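Local coordinates for protein PvdO (Pseudomonas aeruginosa, PDB 5HHA) that binds calcium, has the fold of the formylglycine-generating enzyme family, and probably acts in the periplasm in maturation of the pyoverdine chromophore, at residues A185-G189 with N252-P258; A78-V84 with F280-L286; E158-R162 with R262-R266. All coordinates share one frame; numbering follows the deposited sequence.

Contact 1: residues A185-G189 with N252-P258; sequences ANTYG and NDWGEPP. With CA (calcium ion), chain C.
Tyr188 meets Glu256 through the one direct hydrogen bond that joins the two loops: the backbone N of Tyr188 donates to Glu256 O at 2.8 Å. Beside it, Trp254 O receives the CA-H of Tyr188, with 3.1 Å between Tyr188 CA and that oxygen. The beta-branched Thr187 lays CB against Glu256 O at 3.3 Å, while its OG1 lies 3.9 Å from Pro258 CD, the two side chains crossing at about a right angle. The 185-189 loop gives a calcium ion three of its seven ligands, Asn186 OD1, Thr187 O and Gly189 O; both carboxylate oxygens of Asp192, Tyr194 O and a water complete the set. Gly189 has backbone angles (phi 88°, psi 176°) that call for glycine. The water, 2.4 Å from the calcium ion, also donates to Trp254 O at 2.7 Å, tying the 252-258 loop to the metal's first shell. Asn186 swings its amide away from its own backbone N (chi1 -178°), which sets OD1 on the calcium, and its ND2 is held by Phe196 O and Asn216 OD1. A type I turn from Asp253 to Glu256 presents the accepting carbonyls; within it Asp253 OD1 accepts from Gly255 N, an Asx turn. Asn252 ND2 bonds to Pro257 O and Ser261 OG.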
ATOM      1  N   ALA A 185     -11.182  -8.260  -3.174  1.00  9.54           N
ATOM      2  CA  ALA A 185      -9.958  -8.191  -2.397  1.00  8.90           C
ATOM      3  C   ALA A 185      -9.602  -9.506  -1.784  1.00  8.85           C
ATOM      4  O   ALA A 185     -10.452 -10.307  -1.455  1.00  8.91           O
ATOM      5  CB  ALA A 185     -10.119  -7.151  -1.291  1.00  9.11           C
ATOM      6  N   ASN A 186      -8.308  -9.698  -1.574  1.00  8.83           N
ATOM      7  CA  ASN A 186      -7.773 -10.886  -0.934  1.00  8.42           C
ATOM      8  C   ASN A 186      -7.548 -10.688   0.558  1.00  7.96           C
ATOM      9  O   ASN A 186      -6.673  -9.919   0.956  1.00  8.37           O
ATOM     10  CB  ASN A 186      -6.454 -11.288  -1.618  1.00  9.06           C
ATOM     11  CG  ASN A 186      -5.844 -12.546  -1.046  1.00  8.83           C
ATOM     12  OD1 ASN A 186      -6.497 -13.314  -0.361  1.00  9.39           O
ATOM     13  ND2 ASN A 186      -4.601 -12.811  -1.397  1.00 10.14           N
ATOM     14  N   THR A 187      -8.392 -11.318   1.366  1.00  7.83           N
ATOM     15  CA  THR A 187      -8.314 -11.213   2.817  1.00  7.55           C
ATOM     16  C   THR A 187      -8.334 -12.615   3.386  1.00  8.46           C
ATOM     17  O   THR A 187      -8.172 -13.577   2.628  1.00  9.00           O
ATOM     18  CB  THR A 187      -9.419 -10.328   3.428  1.00  8.56           C
ATOM     19  OG1 THR A 187     -10.701 -10.964   3.317  1.00  8.57           O
ATOM     20  CG2 THR A 187      -9.414  -8.974   2.754  1.00  8.94           C
ATOM     21  N   TYR A 188      -8.464 -12.774   4.694  1.00  7.84           N
ATOM     22  CA  TYR A 188      -8.334 -14.081   5.339  1.00  9.29           C
ATOM     23  C   TYR A 188      -9.157 -15.162   4.662  1.00  7.70           C
ATOM     24  O   TYR A 188     -10.328 -15.000   4.378  1.00  8.65           O
ATOM     25  CB  TYR A 188      -8.781 -13.990   6.813  1.00  8.63           C
ATOM     26  CG  TYR A 188      -8.851 -15.347   7.456  1.00  8.36           C
ATOM     27  CD1 TYR A 188      -7.694 -16.026   7.792  1.00 10.60           C
ATOM     28  CD2 TYR A 188     -10.076 -15.993   7.660  1.00  9.65           C
ATOM     29  CE1 TYR A 188      -7.750 -17.307   8.322  1.00 12.12           C
ATOM     30  CE2 TYR A 188     -10.135 -17.273   8.200  1.00 12.20           C
ATOM     31  CZ  TYR A 188      -8.982 -17.904   8.523  1.00 11.33           C
ATOM     32  OH  TYR A 188      -9.072 -19.179   9.056  1.00 14.64           O
ATOM     33  N   GLY A 189      -8.520 -16.293   4.433  1.00  8.51           N
ATOM     34  CA  GLY A 189      -9.226 -17.485   3.994  1.00 10.29           C
ATOM     35  C   GLY A 189      -9.373 -17.599   2.499  1.00  9.20           C
ATOM     36  O   GLY A 189      -9.045 -16.719   1.754  1.00 10.22           O
ATOM     37  N   ASN A 252      -4.466  -3.877   4.050  1.00  7.41           N
ATOM     38  CA  ASN A 252      -4.778  -5.038   4.881  1.00  7.87           C
ATOM     39  C   ASN A 252      -4.192  -6.266   4.197  1.00  7.30           C
ATOM     40  O   ASN A 252      -4.108  -6.299   2.973  1.00  8.32           O
ATOM     41  CB  ASN A 252      -6.300  -5.172   5.021  1.00  8.03           C
ATOM     42  CG  ASN A 252      -6.707  -6.091   6.140  1.00  7.49           C
ATOM     43  OD1 ASN A 252      -5.984  -6.260   7.118  1.00  8.65           O
ATOM     44  ND2 ASN A 252      -7.901  -6.636   6.032  1.00  8.37           N
ATOM     45  N   ASP A 253      -3.815  -7.278   4.967  1.00  7.48           N
ATOM     46  CA  ASP A 253      -3.163  -8.441   4.387  1.00  7.53           C
ATOM     47  C   ASP A 253      -4.039  -9.680   4.302  1.00  8.13           C
ATOM     48  O   ASP A 253      -5.123  -9.787   4.882  1.00  8.62           O
ATOM     49  CB  ASP A 253      -1.856  -8.755   5.114  1.00  9.18           C
ATOM     50  CG  ASP A 253      -2.056  -9.253   6.518  1.00  8.72           C
ATOM     51  OD1 ASP A 253      -2.251 -10.467   6.737  1.00  9.48           O
ATOM     52  OD2 ASP A 253      -1.975  -8.408   7.459  1.00 10.30           O
ATOM     53  N   TRP A 254      -3.494 -10.621   3.547  1.00  7.90           N
ATOM     54  CA  TRP A 254      -4.066 -11.926   3.282  1.00  7.96           C
ATOM     55  C   TRP A 254      -4.523 -12.685   4.509  1.00  7.55           C
ATOM     56  O   TRP A 254      -5.383 -13.564   4.388  1.00  9.01           O
ATOM     57  CB  TRP A 254      -3.044 -12.776   2.520  1.00  9.09           C
ATOM     58  CG  TRP A 254      -1.746 -12.967   3.221  1.00 10.12           C
ATOM     59  CD1 TRP A 254      -0.611 -12.219   3.071  1.00  9.24           C
ATOM     60  CD2 TRP A 254      -1.429 -13.981   4.183  1.00  9.76           C
ATOM     61  NE1 TRP A 254       0.373 -12.685   3.868  1.00 10.68           N
ATOM     62  CE2 TRP A 254      -0.084 -13.778   4.565  1.00 11.33           C
ATOM     63  CE3 TRP A 254      -2.147 -15.035   4.762  1.00 11.10           C
ATOM     64  CZ2 TRP A 254       0.563 -14.592   5.498  1.00 13.18           C
ATOM     65  CZ3 TRP A 254      -1.499 -15.855   5.689  1.00 12.93           C
ATOM     66  CH2 TRP A 254      -0.158 -15.621   6.055  1.00 13.64           C
ATOM     67  N   GLY A 255      -3.943 -12.442   5.669  1.00  7.77           N
ATOM     68  CA  GLY A 255      -4.305 -13.178   6.858  1.00  8.13           C
ATOM     69  C   GLY A 255      -5.351 -12.522   7.740  1.00  8.64           C
ATOM     70  O   GLY A 255      -5.708 -13.081   8.775  1.00  9.35           O
ATOM     71  N   GLU A 256      -5.866 -11.376   7.334  1.00  7.85           N
ATOM     72  CA  GLU A 256      -6.693 -10.545   8.191  1.00  6.95           C
ATOM     73  C   GLU A 256      -8.125 -10.479   7.705  1.00  7.80           C
ATOM     74  O   GLU A 256      -8.415 -10.633   6.522  1.00  8.39           O
ATOM     75  CB  GLU A 256      -6.126  -9.127   8.180  1.00  8.37           C
ATOM     76  CG  GLU A 256      -4.761  -8.991   8.828  1.00 10.84           C
ATOM     77  CD  GLU A 256      -4.792  -9.016  10.321  1.00 12.37           C
ATOM     78  OE1 GLU A 256      -5.497  -8.165  10.936  1.00 11.60           O
ATOM     79  OE2 GLU A 256      -4.045  -9.877  10.868  1.00 13.65           O
ATOM     80  N   PRO A 257      -9.055 -10.222   8.633  1.00  8.55           N
ATOM     81  CA  PRO A 257     -10.465 -10.131   8.247  1.00  8.23           C
ATOM     82  C   PRO A 257     -10.784  -8.824   7.503  1.00  8.97           C
ATOM     83  O   PRO A 257     -10.065  -7.827   7.689  1.00  7.80           O
ATOM     84  CB  PRO A 257     -11.181 -10.217   9.593  1.00  9.88           C
ATOM     85  CG  PRO A 257     -10.193  -9.640  10.579  1.00  9.29           C
ATOM     86  CD  PRO A 257      -8.843 -10.088  10.088  1.00  9.05           C
ATOM     87  N   PRO A 258     -11.841  -8.797   6.695  1.00  7.73           N
ATOM     88  CA  PRO A 258     -12.122  -7.639   5.832  1.00  8.24           C
ATOM     89  C   PRO A 258     -12.595  -6.391   6.575  1.00  7.77           C
ATOM     90  O   PRO A 258     -12.582  -5.320   6.000  1.00  8.39           O
ATOM     91  CB  PRO A 258     -13.195  -8.158   4.889  1.00  9.14           C
ATOM     92  CG  PRO A 258     -13.863  -9.282   5.649  1.00 10.62           C
ATOM     93  CD  PRO A 258     -12.764  -9.925   6.439  1.00  9.02           C
TER
HETATM   94 CA    CA C 301      -7.669 -15.002   0.838  1.00  8.33          CA
HETATM   95  O   HOH W   1      -5.817 -15.153   2.309  1.00 10.57           O

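Contact 2: residues A78-V84 with F280-L286; sequences AISRYQV and FRVAREL
Arg281 reaches across to Ser80 with NH1, which donates to Ser80 O at 3.1 Å and more weakly to Arg81 O, both acceptors at the guanidinium edge. The chain is extended from CG to NE, long enough to carry the charged group to the loop beyond strand 77-80, where Gln83 N lies over one guanidinium face. Glu219 pairs with Arg281 NE and Tyr211 O accepts from NH2. Ser80 OG, placed between its backbone N and carbonyl carbon (chi1 58°), accepts from Val282 N at 3.2 Å and donates to Tyr82 O at 2.8 Å, a double role suited to a hydroxyl.

Beyond these side chains the two strands pair antiparallel. Ala78 and Arg284 form a hydrogen-bonded pair, with Ala78 N 3.0 Å from Arg284 O; Ile79 and Ala283 form the next, non-hydrogen-bonded pair. Ser80 N gives to Val282 O, and further along the loop Val84 N bonds to Phe280 O at 2.9 Å.

Packing completes the join. Val84 sets CB over one face of the Phe280 ring, 4.0 Å from its centroid, a CH-pi contact, and Tyr137 of helix 131-145 touches both residues. Ala78 CB lies 4.2 Å from Leu286 CD2. Between the Ser80-Val282 and Val84-Phe280 backbone bonds, side chains supply the bonding: one NH1 serves two carbonyls, the second weakly, while the arginine's charge is probably balanced by Glu219.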
ATOM      1  N   ALA A  78       1.964  10.109  -9.698  1.00 11.10           N
ATOM      2  CA  ALA A  78       1.749   8.703 -10.026  1.00 11.04           C
ATOM      3  C   ALA A  78       2.025   7.809  -8.821  1.00  7.83           C
ATOM      4  O   ALA A  78       2.900   8.098  -8.011  1.00  9.15           O
ATOM      5  CB  ALA A  78       2.643   8.310 -11.189  1.00 12.60           C
ATOM      6  N   ILE A  79       1.295   6.704  -8.759  1.00  9.53           N
ATOM      7  CA  ILE A  79       1.610   5.622  -7.821  1.00  8.77           C
ATOM      8  C   ILE A  79       1.639   4.331  -8.588  1.00  9.21           C
ATOM      9  O   ILE A  79       1.075   4.231  -9.663  1.00  9.48           O
ATOM     10  CB  ILE A  79       0.609   5.542  -6.621  1.00  9.76           C
ATOM     11  CG1 ILE A  79      -0.774   5.100  -7.088  1.00 10.13           C
ATOM     12  CG2 ILE A  79       0.557   6.831  -5.843  1.00  8.95           C
ATOM     13  CD1 ILE A  79      -1.681   4.693  -5.905  1.00  9.29           C
ATOM     14  N   SER A  80       2.276   3.321  -8.021  1.00  8.13           N
ATOM     15  CA  SER A  80       2.247   2.014  -8.658  1.00  9.22           C
ATOM     16  C   SER A  80       0.826   1.456  -8.566  1.00  8.68           C
ATOM     17  O   SER A  80       0.201   1.468  -7.490  1.00  8.88           O
ATOM     18  CB  SER A  80       3.323   1.110  -8.079  1.00  8.49           C
ATOM     19  OG  SER A  80       3.216   0.931  -6.681  1.00  9.36           O
ATOM     20  N   ARG A  81       0.274   1.057  -9.707  1.00  8.90           N
ATOM     21  CA  ARG A  81      -1.113   0.603  -9.702  1.00  9.83           C
ATOM     22  C   ARG A  81      -1.284  -0.699  -8.940  1.00 10.20           C
ATOM     23  O   ARG A  81      -2.393  -1.027  -8.469  1.00  9.03           O
ATOM     24  CB  ARG A  81      -1.702   0.523 -11.119  1.00  9.79           C
ATOM     25  CG  ARG A  81      -1.109  -0.496 -12.058  1.00 11.37           C
ATOM     26  CD  ARG A  81      -1.953  -0.496 -13.319  1.00 13.27           C
ATOM     27  NE  ARG A  81      -1.521  -1.462 -14.319  1.00 13.68           N
ATOM     28  CZ  ARG A  81      -2.250  -1.774 -15.386  1.00 14.25           C
ATOM     29  NH1 ARG A  81      -3.418  -1.170 -15.595  1.00 16.75           N
ATOM     30  NH2 ARG A  81      -1.800  -2.676 -16.257  1.00 17.76           N
ATOM     31  N   TYR A  82      -0.192  -1.448  -8.850  1.00  9.29           N
ATOM     32  CA  TYR A  82      -0.096  -2.637  -8.016  1.00  8.87           C
ATOM     33  C   TYR A  82       0.901  -2.381  -6.891  1.00  8.66           C
ATOM     34  O   TYR A  82       1.725  -1.462  -6.975  1.00  9.18           O
ATOM     35  CB  TYR A  82       0.448  -3.815  -8.821  1.00  9.59           C
ATOM     36  CG  TYR A  82      -0.293  -4.104 -10.098  1.00  9.72           C
ATOM     37  CD1 TYR A  82      -1.629  -4.449 -10.071  1.00 10.38           C
ATOM     38  CD2 TYR A  82       0.341  -4.056 -11.342  1.00 12.64           C
ATOM     39  CE1 TYR A  82      -2.316  -4.748 -11.227  1.00 12.88           C
ATOM     40  CE2 TYR A  82      -0.347  -4.352 -12.509  1.00 14.22           C
ATOM     41  CZ  TYR A  82      -1.673  -4.672 -12.426  1.00 12.29           C
ATOM     42  OH  TYR A  82      -2.355  -4.969 -13.586  1.00 16.32           O
ATOM     43  N   GLN A  83       0.843  -3.191  -5.852  1.00  8.48           N
ATOM     44  CA  GLN A  83       1.972  -3.360  -4.978  1.00  8.33           C
ATOM     45  C   GLN A  83       3.186  -3.778  -5.825  1.00  8.52           C
ATOM     46  O   GLN A  83       3.045  -4.473  -6.845  1.00  8.91           O
ATOM     47  CB  GLN A  83       1.630  -4.410  -3.923  1.00  8.10           C
ATOM     48  CG  GLN A  83       0.621  -3.895  -2.883  1.00  9.80           C
ATOM     49  CD  GLN A  83      -0.610  -4.768  -2.666  1.00  7.36           C
ATOM     50  OE1 GLN A  83      -0.767  -5.855  -3.224  1.00  8.86           O
ATOM     51  NE2 GLN A  83      -1.497  -4.272  -1.793  1.00  8.37           N
ATOM     52  N   VAL A  84       4.366  -3.327  -5.421  1.00  7.90           N
ATOM     53  CA  VAL A  84       5.574  -3.734  -6.128  1.00  9.06           C
ATOM     54  C   VAL A  84       5.693  -5.243  -6.026  1.00  8.42           C
ATOM     55  O   VAL A  84       5.444  -5.821  -4.976  1.00  8.84           O
ATOM     56  CB  VAL A  84       6.786  -3.008  -5.569  1.00  8.99           C
ATOM     57  CG1 VAL A  84       8.099  -3.569  -6.163  1.00 10.73           C
ATOM     58  CG2 VAL A  84       6.682  -1.515  -5.863  1.00 10.22           C
ATOM     59  N   PHE A 280       4.680  -2.927  -0.391  1.00  7.05           N
ATOM     60  CA  PHE A 280       4.787  -1.482  -0.597  1.00  6.69           C
ATOM     61  C   PHE A 280       4.422  -1.096  -1.992  1.00  7.39           C
ATOM     62  O   PHE A 280       4.503  -1.911  -2.913  1.00  8.12           O
ATOM     63  CB  PHE A 280       6.192  -0.964  -0.288  1.00  8.74           C
ATOM     64  CG  PHE A 280       7.267  -1.500  -1.213  1.00  9.11           C
ATOM     65  CD1 PHE A 280       7.802  -2.775  -1.036  1.00 10.13           C
ATOM     66  CD2 PHE A 280       7.792  -0.707  -2.229  1.00 10.34           C
ATOM     67  CE1 PHE A 280       8.813  -3.237  -1.849  1.00 10.44           C
ATOM     68  CE2 PHE A 280       8.802  -1.173  -3.055  1.00 10.55           C
ATOM     69  CZ  PHE A 280       9.321  -2.431  -2.854  1.00 11.79           C
ATOM     70  N   ARG A 281       4.002   0.153  -2.145  1.00  8.15           N
ATOM     71  CA  ARG A 281       3.931   0.809  -3.442  1.00  8.48           C
ATOM     72  C   ARG A 281       5.037   1.870  -3.487  1.00  8.15           C
ATOM     73  O   ARG A 281       5.632   2.226  -2.476  1.00  8.73           O
ATOM     74  CB  ARG A 281       2.566   1.470  -3.643  1.00  7.89           C
ATOM     75  CG  ARG A 281       1.435   0.502  -3.702  1.00  8.53           C
ATOM     76  CD  ARG A 281       0.088   1.198  -3.868  1.00  8.63           C
ATOM     77  NE  ARG A 281      -0.943   0.257  -3.521  1.00  8.59           N
ATOM     78  CZ  ARG A 281      -1.623  -0.503  -4.375  1.00  7.72           C
ATOM     79  NH1 ARG A 281      -1.539  -0.332  -5.691  1.00  8.79           N
ATOM     80  NH2 ARG A 281      -2.436  -1.434  -3.900  1.00  7.28           N
ATOM     81  N   VAL A 282       5.278   2.385  -4.698  1.00  8.39           N
ATOM     82  CA  VAL A 282       6.085   3.568  -4.869  1.00  8.89           C
ATOM     83  C   VAL A 282       5.268   4.630  -5.581  1.00  8.84           C
ATOM     84  O   VAL A 282       4.306   4.353  -6.304  1.00  9.14           O
ATOM     85  CB  VAL A 282       7.403   3.289  -5.659  1.00  9.99           C
ATOM     86  CG1 VAL A 282       8.347   2.399  -4.868  1.00 11.71           C
ATOM     87  CG2 VAL A 282       7.140   2.682  -7.039  1.00 10.83           C
ATOM     88  N   ALA A 283       5.718   5.863  -5.382  1.00  8.99           N
ATOM     89  CA  ALA A 283       5.130   7.028  -6.037  1.00  9.75           C
ATOM     90  C   ALA A 283       6.192   7.702  -6.890  1.00 10.86           C
ATOM     91  O   ALA A 283       7.382   7.557  -6.619  1.00 11.45           O
ATOM     92  CB  ALA A 283       4.586   8.007  -5.006  1.00  9.97           C
ATOM     93  N   ARG A 284       5.733   8.487  -7.858  1.00 12.68           N
ATOM     94  CA  ARG A 284       6.627   9.154  -8.799  1.00 15.19           C
ATOM     95  C   ARG A 284       6.077  10.539  -9.097  1.00 14.44           C
ATOM     96  O   ARG A 284       4.906  10.678  -9.449  1.00 13.33           O
ATOM     97  CB  ARG A 284       6.749   8.301 -10.066  1.00 17.32           C
ATOM     98  CG  ARG A 284       6.862   9.044 -11.391  1.00 30.52           C
ATOM     99  CD  ARG A 284       8.222   8.882 -11.998  1.00 27.92           C
ATOM    100  NE  ARG A 284       8.230   8.603 -13.446  1.00 23.29           N
ATOM    101  CZ  ARG A 284       7.944   9.491 -14.399  1.00 20.40           C
ATOM    102  NH1 ARG A 284       7.547  10.710 -14.091  1.00 22.35           N
ATOM    103  NH2 ARG A 284       8.031   9.134 -15.661  1.00 22.40           N
ATOM    104  N   GLU A 285       6.915  11.559  -8.977  1.00 18.44           N
ATOM    105  CA  GLU A 285       6.487  12.904  -9.345  1.00 15.32           C
ATOM    106  C   GLU A 285       6.414  12.980 -10.862  1.00 16.94           C
ATOM    107  O   GLU A 285       7.154  12.305 -11.571  1.00 17.15           O
ATOM    108  CB  GLU A 285       7.432  13.950  -8.753  1.00 26.77           C
ATOM    109  CG  GLU A 285       6.936  14.479  -7.396  1.00 38.53           C
ATOM    110  CD  GLU A 285       7.999  14.484  -6.307  1.00 36.97           C
ATOM    111  OE1 GLU A 285       9.056  15.114  -6.495  1.00 33.80           O
ATOM    112  OE2 GLU A 285       7.770  13.877  -5.242  1.00 39.08           O
ATOM    113  N   LEU A 286       5.484  13.786 -11.365  1.00 18.18           N
ATOM    114  CA  LEU A 286       5.304  13.901 -12.805  1.00 19.45           C
ATOM    115  C   LEU A 286       6.053  15.102 -13.369  1.00 31.93           C
ATOM    116  O   LEU A 286       6.386  16.036 -12.642  1.00 27.13           O
ATOM    117  CB  LEU A 286       3.812  13.950 -13.137  1.00 19.08           C
ATOM    118  CG  LEU A 286       3.190  12.595 -12.804  1.00 19.05           C
ATOM    119  CD1 LEU A 286       1.671  12.617 -12.901  1.00 25.11           C
ATOM    120  CD2 LEU A 286       3.747  11.542 -13.714  1.00 24.20           C
ATOM    121  OXT LEU A 286       6.365  15.138 -14.562  1.00 38.94           O
TER
HETATM  122  O   HOH W   2       4.727  -5.158  -2.262  1.00  9.00           O

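Contact 3: residues E158-R162 with R262-R266; sequences EYGAR and RSGNR
This is a helix-to-turn packing contact, in which the last turn of helix 154-162 lies against a type I turn from Arg262 to Asn265, just before strand 266-269. No direct hydrogen bond joins the two parts. Ser263 points its CB at the helix: that atom sits over the centre of one face of the Arg162 guanidinium, 3.9 Å from Arg162 CZ, and 3.6 Å from Arg162 CG. A small residue allows this close approach. Gly264 N lies 3.8 Å from Arg162 NH2, and the place a CB would take is close against that nitrogen, so glycine suits.

Glu158, one helical turn earlier, fixes the rotation of the guanidinium through a salt bridge. Arg162 grips it side-on, NE at 2.8 Å and NH2 at 3.2 Å from the single oxygen Glu158 OE2, which lies in the guanidinium plane. Both nitrogens approach from the same face of the carboxylate. An extended Glu158 side chain (chi1 -172°) brings the carboxylate alongside the 262-265 turn, and its CG comes within 3.4 Å of Ser263 O. A water bridges the parts, donating to Glu158 OE1 at 2.7 Å and to Gly264 O at 2.8 Å.

Glu158 has further partners in Arg250 of strand 247-251 and the backbone N of Gly53. Phe50 of strand 42-52 touches Glu158 and Arg162, so the buried pair lies amid these two strands, the helix and the turn.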
ATOM      1  N   GLU A 158      -4.460   6.679   1.167  1.00  7.73           N
ATOM      2  CA  GLU A 158      -5.920   6.661   1.355  1.00  8.21           C
ATOM      3  C   GLU A 158      -6.633   7.272   0.144  1.00  7.62           C
ATOM      4  O   GLU A 158      -7.661   6.784  -0.280  1.00  8.17           O
ATOM      5  CB  GLU A 158      -6.349   7.353   2.643  1.00  7.10           C
ATOM      6  CG  GLU A 158      -7.863   7.149   2.924  1.00  8.06           C
ATOM      7  CD  GLU A 158      -8.334   7.589   4.299  1.00  7.19           C
ATOM      8  OE1 GLU A 158      -7.669   7.274   5.298  1.00  7.52           O
ATOM      9  OE2 GLU A 158      -9.416   8.232   4.340  1.00  8.00           O
ATOM     10  N   TYR A 159      -6.064   8.334  -0.421  1.00  7.96           N
ATOM     11  CA  TYR A 159      -6.635   8.976  -1.613  1.00  8.42           C
ATOM     12  C   TYR A 159      -6.761   7.960  -2.738  1.00  8.62           C
ATOM     13  O   TYR A 159      -7.771   7.851  -3.414  1.00  8.04           O
ATOM     14  CB  TYR A 159      -5.727  10.108  -2.036  1.00  8.81           C
ATOM     15  CG  TYR A 159      -6.136  10.929  -3.237  1.00  8.76           C
ATOM     16  CD1 TYR A 159      -7.321  11.663  -3.229  1.00  9.91           C
ATOM     17  CD2 TYR A 159      -5.280  11.077  -4.328  1.00 10.66           C
ATOM     18  CE1 TYR A 159      -7.653  12.495  -4.292  1.00 11.45           C
ATOM     19  CE2 TYR A 159      -5.619  11.890  -5.404  1.00 10.81           C
ATOM     20  CZ  TYR A 159      -6.793  12.612  -5.352  1.00 11.52           C
ATOM     21  OH  TYR A 159      -7.176  13.481  -6.366  1.00 13.63           O
ATOM     22  N   GLY A 160      -5.687   7.218  -2.953  1.00  7.79           N
ATOM     23  CA  GLY A 160      -5.608   6.235  -4.018  1.00  8.56           C
ATOM     24  C   GLY A 160      -6.484   5.028  -3.789  1.00  9.06           C
ATOM     25  O   GLY A 160      -6.998   4.433  -4.744  1.00  9.50           O
ATOM     26  N   ALA A 161      -6.677   4.649  -2.528  1.00  7.59           N
ATOM     27  CA  ALA A 161      -7.574   3.566  -2.179  1.00  7.63           C
ATOM     28  C   ALA A 161      -9.020   3.963  -2.433  1.00  7.84           C
ATOM     29  O   ALA A 161      -9.799   3.164  -2.944  1.00  8.32           O
ATOM     30  CB  ALA A 161      -7.394   3.162  -0.717  1.00  8.66           C
ATOM     31  N   ARG A 162      -9.392   5.177  -2.040  1.00  8.64           N
ATOM     32  CA  ARG A 162     -10.786   5.587  -2.125  1.00  8.12           C
ATOM     33  C   ARG A 162     -11.243   5.869  -3.546  1.00  9.23           C
ATOM     34  O   ARG A 162     -12.393   5.577  -3.909  1.00  9.95           O
ATOM     35  CB  ARG A 162     -11.035   6.834  -1.302  1.00  8.22           C
ATOM     36  CG  ARG A 162     -10.955   6.609   0.193  1.00  8.37           C
ATOM     37  CD  ARG A 162     -11.305   7.894   0.966  1.00  8.41           C
ATOM     38  NE  ARG A 162     -11.364   7.646   2.406  1.00  8.04           N
ATOM     39  CZ  ARG A 162     -12.355   6.989   2.997  1.00  7.53           C
ATOM     40  NH1 ARG A 162     -13.402   6.596   2.313  1.00  8.80           N
ATOM     41  NH2 ARG A 162     -12.287   6.717   4.283  1.00  9.17           N
ATOM     42  N   ARG A 262     -11.136  -1.628   5.152  1.00  7.29           N
ATOM     43  CA  ARG A 262     -11.795  -0.361   4.862  1.00  7.94           C
ATOM     44  C   ARG A 262     -10.751   0.685   4.480  1.00  6.89           C
ATOM     45  O   ARG A 262      -9.641   0.691   5.032  1.00  7.97           O
ATOM     46  CB  ARG A 262     -12.530   0.103   6.117  1.00  7.36           C
ATOM     47  CG  ARG A 262     -13.570  -0.873   6.646  1.00  7.44           C
ATOM     48  CD  ARG A 262     -14.120  -0.505   8.033  1.00  7.48           C
ATOM     49  NE  ARG A 262     -13.029  -0.437   8.988  1.00  7.94           N
ATOM     50  CZ  ARG A 262     -12.451   0.664   9.441  1.00  7.20           C
ATOM     51  NH1 ARG A 262     -12.985   1.868   9.239  1.00  8.65           N
ATOM     52  NH2 ARG A 262     -11.388   0.563  10.198  1.00  8.10           N
ATOM     53  N   SER A 263     -11.123   1.614   3.604  1.00  7.01           N
ATOM     54  CA  SER A 263     -10.173   2.591   3.091  1.00  7.50           C
ATOM     55  C   SER A 263      -9.501   3.426   4.169  1.00  7.83           C
ATOM     56  O   SER A 263      -8.377   3.910   3.966  1.00  8.06           O
ATOM     57  CB  SER A 263     -10.860   3.508   2.103  1.00  7.66           C
ATOM     58  OG  SER A 263     -11.220   2.832   0.919  1.00  8.41           O
ATOM     59  N   GLY A 264     -10.185   3.678   5.284  1.00  7.74           N
ATOM     60  CA  GLY A 264      -9.646   4.495   6.348  1.00  8.46           C
ATOM     61  C   GLY A 264      -8.913   3.774   7.457  1.00  7.56           C
ATOM     62  O   GLY A 264      -8.415   4.415   8.371  1.00  7.91           O
ATOM     63  N   ASN A 265      -8.822   2.452   7.389  1.00  8.08           N
ATOM     64  CA  ASN A 265      -8.123   1.693   8.424  1.00  7.80           C
ATOM     65  C   ASN A 265      -6.665   2.109   8.516  1.00  7.25           C
ATOM     66  O   ASN A 265      -6.011   2.259   7.474  1.00  7.64           O
ATOM     67  CB  ASN A 265      -8.224   0.192   8.134  1.00  8.98           C
ATOM     68  CG  ASN A 265      -7.892  -0.679   9.373  1.00 10.30           C
ATOM     69  OD1 ASN A 265      -6.781  -1.129   9.562  1.00 14.64           O
ATOM     70  ND2 ASN A 265      -8.875  -0.917  10.170  1.00  9.75           N
ATOM     71  N   ARG A 266      -6.142   2.222   9.728  1.00  7.62           N
ATOM     72  CA  ARG A 266      -4.756   2.623   9.951  1.00  8.50           C
ATOM     73  C   ARG A 266      -4.051   1.549  10.755  1.00  7.65           C
ATOM     74  O   ARG A 266      -4.681   0.819  11.520  1.00  8.47           O
ATOM     75  CB  ARG A 266      -4.680   3.944  10.748  1.00  9.36           C
ATOM     76  CG  ARG A 266      -5.499   5.058  10.141  1.00  8.00           C
ATOM     77  CD  ARG A 266      -5.429   6.334  10.959  1.00  8.85           C
ATOM     78  NE  ARG A 266      -4.162   7.012  10.696  1.00  8.84           N
ATOM     79  CZ  ARG A 266      -3.651   7.983  11.452  1.00  9.61           C
ATOM     80  NH1 ARG A 266      -4.287   8.388  12.544  1.00 10.11           N
ATOM     81  NH2 ARG A 266      -2.510   8.559  11.107  1.00 10.18           N
TER
HETATM   82  O   HOH W   3      -8.229   7.200   7.956  1.00  8.35           O

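How the contacts relate
All three contacts fall within the one sulfatase-modifying factor-like domain, and contact 2, joining strand 77-80 to the C-terminal strand 278-285, encloses the other two along the sequence. Contact 3 in turn encloses contact 1, and the two adjoin through the chain from Pro258 to Arg262; their centres are about 15 Å apart. Contacts 1 and 2 lie on opposite sides of the chain's centre, about 22 Å between their own centres, though their nearest atoms come to about 6 Å. Contact 1 holds the calcium ion, which is about 12 Å from the Gln83 side chain of contact 2. Contact 3 lies away from it, and its nearest atoms are about 5 Å from contact 2.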